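PDB 6HNK: ABC-type transport system, sugar-family extracellular solute-binding protein from Peptoclostridium difficile 630, which probably captures a small solute outside the cell and delivers it to an ABC-type importer in the membrane. Local coordinates for residues L251-I256 and D290-E295. The protein carries 1 engineered substitution. Residues are numbered along the deposited sequence; the frame is centred on the assembly and turned at random.
Sequences LACQGI and DIIVNE
C253 and I292 face each other as an antiparallel hydrogen-bonded pair, their side chains on one face of the sheet. Two backbone bonds join them: C253 N to I292 O, bent (N-H...O 150°), and the straighter I292 N to C253 O at 3.1 Å. With chi1 at 65° the sulfur sits over its own backbone, flanked by N and C, which brings C253 SG to 3.9 Å from I292 CB. Further along this face I292 CD1 reaches G255 CA at 4.2 Å; a CB on G255 would point to this same face and stand only about 3.0 Å from that methyl, so the missing side chain leaves it its place. On the other face A252 and V293 form a non-hydrogen-bonded pair, with the short CA-CA distance of that pair type, 4.3 Å. A252 CB meets V293 CG2, while V293 CG1 turns to L251 CD1, the leucine running beside the valine in the same direction. F151 packs on all three, and alanine's small size leaves room for its ring. The seven-stranded sheet belongs to one of the two lobes of a periplasmic-binding-protein fold; strand 289-294 enters it antiparallel to strand 252-256 and pairs on its far edge with strand 311-314. At the end of the pairing N294 N gives L251 O a nearly straight bond of 2.7 Å. N294 is also the N-cap of helix 295-300: OD1 accepts weak bonds from D296 N and I297 N, while ND2 donates to V246 O.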
ATOM      1  N   LEU A 251      10.097  12.760   4.708  1.00 45.44           N
ATOM      2  CA  LEU A 251      11.346  12.706   3.952  1.00 42.84           C
ATOM      3  C   LEU A 251      11.323  11.642   2.906  1.00 41.38           C
ATOM      4  O   LEU A 251      11.635  11.910   1.751  1.00 43.20           O
ATOM      5  CB  LEU A 251      12.571  12.514   4.845  1.00 41.81           C
ATOM      6  CG  LEU A 251      13.930  12.500   4.104  1.00 41.51           C
ATOM      7  CD1 LEU A 251      14.111  13.653   3.112  1.00 41.67           C
ATOM      8  CD2 LEU A 251      15.058  12.495   5.117  1.00 39.75           C
ATOM      9  N   ALA A 252      10.986  10.427   3.311  1.00 40.75           N
ATOM     10  CA  ALA A 252      11.026   9.288   2.396  1.00 39.02           C
ATOM     11  C   ALA A 252      10.142   8.163   2.841  1.00 38.09           C
ATOM     12  O   ALA A 252       9.685   8.113   3.981  1.00 39.63           O
ATOM     13  CB  ALA A 252      12.449   8.776   2.254  1.00 40.67           C
ATOM     14  N   CYS A 253       9.902   7.256   1.916  1.00 38.37           N
ATOM     15  CA  CYS A 253       9.160   6.055   2.206  1.00 41.12           C
ATOM     16  C   CYS A 253       9.626   4.983   1.260  1.00 43.09           C
ATOM     17  O   CYS A 253      10.331   5.255   0.282  1.00 40.80           O
ATOM     18  CB  CYS A 253       7.674   6.291   1.997  1.00 43.18           C
ATOM     19  SG  CYS A 253       7.235   6.629   0.268  1.00 47.10           S
ATOM     20  N   GLN A 254       9.204   3.766   1.551  1.00 48.07           N
ATOM     21  CA  GLN A 254       9.465   2.644   0.686  1.00 53.98           C
ATOM     22  C   GLN A 254       8.132   2.277   0.021  1.00 57.90           C
ATOM     23  O   GLN A 254       7.503   1.270   0.350  1.00 64.17           O
ATOM     24  CB  GLN A 254      10.077   1.509   1.513  1.00 55.15           C
ATOM     25  CG  GLN A 254      10.827   0.474   0.687  1.00 57.78           C
ATOM     26  CD  GLN A 254      12.331   0.700   0.608  1.00 56.50           C
ATOM     27  OE1 GLN A 254      13.002   0.899   1.628  1.00 53.80           O
ATOM     28  NE2 GLN A 254      12.874   0.620  -0.608  1.00 54.85           N
ATOM     29  N   GLY A 255       7.701   3.128  -0.912  1.00 60.43           N
ATOM     30  CA  GLY A 255       6.420   2.957  -1.622  1.00 60.93           C
ATOM     31  C   GLY A 255       6.475   1.986  -2.790  1.00 61.88           C
ATOM     32  O   GLY A 255       7.549   1.740  -3.339  1.00 64.30           O
ATOM     33  N   ILE A 256       5.315   1.441  -3.172  1.00 64.81           N
ATOM     34  CA  ILE A 256       5.226   0.444  -4.262  1.00 65.81           C
ATOM     35  C   ILE A 256       4.890   1.118  -5.583  1.00 64.16           C
ATOM     36  O   ILE A 256       4.172   2.128  -5.601  1.00 63.18           O
ATOM     37  CB  ILE A 256       4.152  -0.640  -3.992  1.00 68.71           C
ATOM     38  CG1 ILE A 256       4.457  -1.386  -2.697  1.00 67.41           C
ATOM     39  CG2 ILE A 256       4.091  -1.650  -5.145  1.00 74.14           C
ATOM     40  CD1 ILE A 256       3.408  -2.406  -2.331  1.00 68.03           C
ATOM     41  N   ASP A 290      10.140   0.885  -4.688  1.00 61.51           N
ATOM     42  CA  ASP A 290      11.090   1.960  -4.987  1.00 60.04           C
ATOM     43  C   ASP A 290      11.189   2.960  -3.830  1.00 52.85           C
ATOM     44  O   ASP A 290      10.190   3.261  -3.173  1.00 51.02           O
ATOM     45  CB  ASP A 290      10.665   2.688  -6.274  1.00 65.24           C
ATOM     46  CG  ASP A 290      10.595   1.760  -7.497  1.00 68.44           C
ATOM     47  OD1 ASP A 290      11.470   0.874  -7.648  1.00 73.21           O
ATOM     48  OD2 ASP A 290       9.669   1.932  -8.318  1.00 66.54           O
ATOM     49  N   ILE A 291      12.397   3.464  -3.576  1.00 48.56           N
ATOM     50  CA  ILE A 291      12.612   4.482  -2.542  1.00 45.91           C
ATOM     51  C   ILE A 291      12.141   5.812  -3.101  1.00 46.43           C
ATOM     52  O   ILE A 291      12.633   6.249  -4.155  1.00 45.20           O
ATOM     53  CB  ILE A 291      14.098   4.621  -2.140  1.00 45.14           C
ATOM     54  CG1 ILE A 291      14.596   3.339  -1.444  1.00 45.93           C
ATOM     55  CG2 ILE A 291      14.305   5.824  -1.222  1.00 45.50           C
ATOM     56  CD1 ILE A 291      16.077   3.323  -1.082  1.00 43.20           C
ATOM     57  N   ILE A 292      11.213   6.455  -2.391  1.00 44.82           N
ATOM     58  CA  ILE A 292      10.691   7.743  -2.802  1.00 45.04           C
ATOM     59  C   ILE A 292      11.077   8.806  -1.788  1.00 45.64           C
ATOM     60  O   ILE A 292      10.698   8.726  -0.630  1.00 45.28           O
ATOM     61  CB  ILE A 292       9.173   7.696  -2.947  1.00 46.86           C
ATOM     62  CG1 ILE A 292       8.782   6.655  -4.002  1.00 47.87           C
ATOM     63  CG2 ILE A 292       8.639   9.070  -3.353  1.00 48.84           C
ATOM     64  CD1 ILE A 292       7.311   6.288  -3.990  1.00 48.39           C
ATOM     65  N   VAL A 293      11.809   9.813  -2.249  1.00 47.02           N
ATOM     66  CA  VAL A 293      12.392  10.835  -1.377  1.00 49.75           C
ATOM     67  C   VAL A 293      11.834  12.215  -1.722  1.00 49.84           C
ATOM     68  O   VAL A 293      11.718  12.585  -2.889  1.00 49.26           O
ATOM     69  CB  VAL A 293      13.932  10.872  -1.529  1.00 49.46           C
ATOM     70  CG1 VAL A 293      14.555  11.968  -0.677  1.00 50.75           C
ATOM     71  CG2 VAL A 293      14.533   9.532  -1.157  1.00 50.24           C
ATOM     72  N   ASN A 294      11.512  12.986  -0.698  1.00 50.14           N
ATOM     73  CA  ASN A 294      11.108  14.354  -0.905  1.00 52.46           C
ATOM     74  C   ASN A 294      12.357  15.216  -1.099  1.00 52.74           C
ATOM     75  O   ASN A 294      12.986  15.655  -0.134  1.00 52.49           O
ATOM     76  CB  ASN A 294      10.255  14.854   0.255  1.00 54.97           C
ATOM     77  CG  ASN A 294       9.410  16.045  -0.128  1.00 58.03           C
ATOM     78  OD1 ASN A 294       9.901  17.008  -0.722  1.00 61.91           O
ATOM     79  ND2 ASN A 294       8.128  15.984   0.200  1.00 59.72           N
ATOM     80  N   GLU A 295      12.714  15.401  -2.367  1.00 51.84           N
ATOM     81  CA  GLU A 295      13.744  16.341  -2.824  1.00 53.14           C
ATOM     82  C   GLU A 295      13.855  17.609  -1.971  1.00 54.29           C
ATOM     83  O   GLU A 295      14.943  17.955  -1.507  1.00 52.32           O
ATOM     84  CB  GLU A 295      13.408  16.729  -4.270  1.00 57.92           C
ATOM     85  CG  GLU A 295      14.420  17.579  -5.008  1.00 61.08           C
ATOM     86  CD  GLU A 295      14.132  17.605  -6.498  1.00 65.25           C
ATOM     87  OE1 GLU A 295      13.111  18.204  -6.905  1.00 69.83           O
ATOM     88  OE2 GLU A 295      14.920  17.014  -7.263  1.00 67.79           O
TER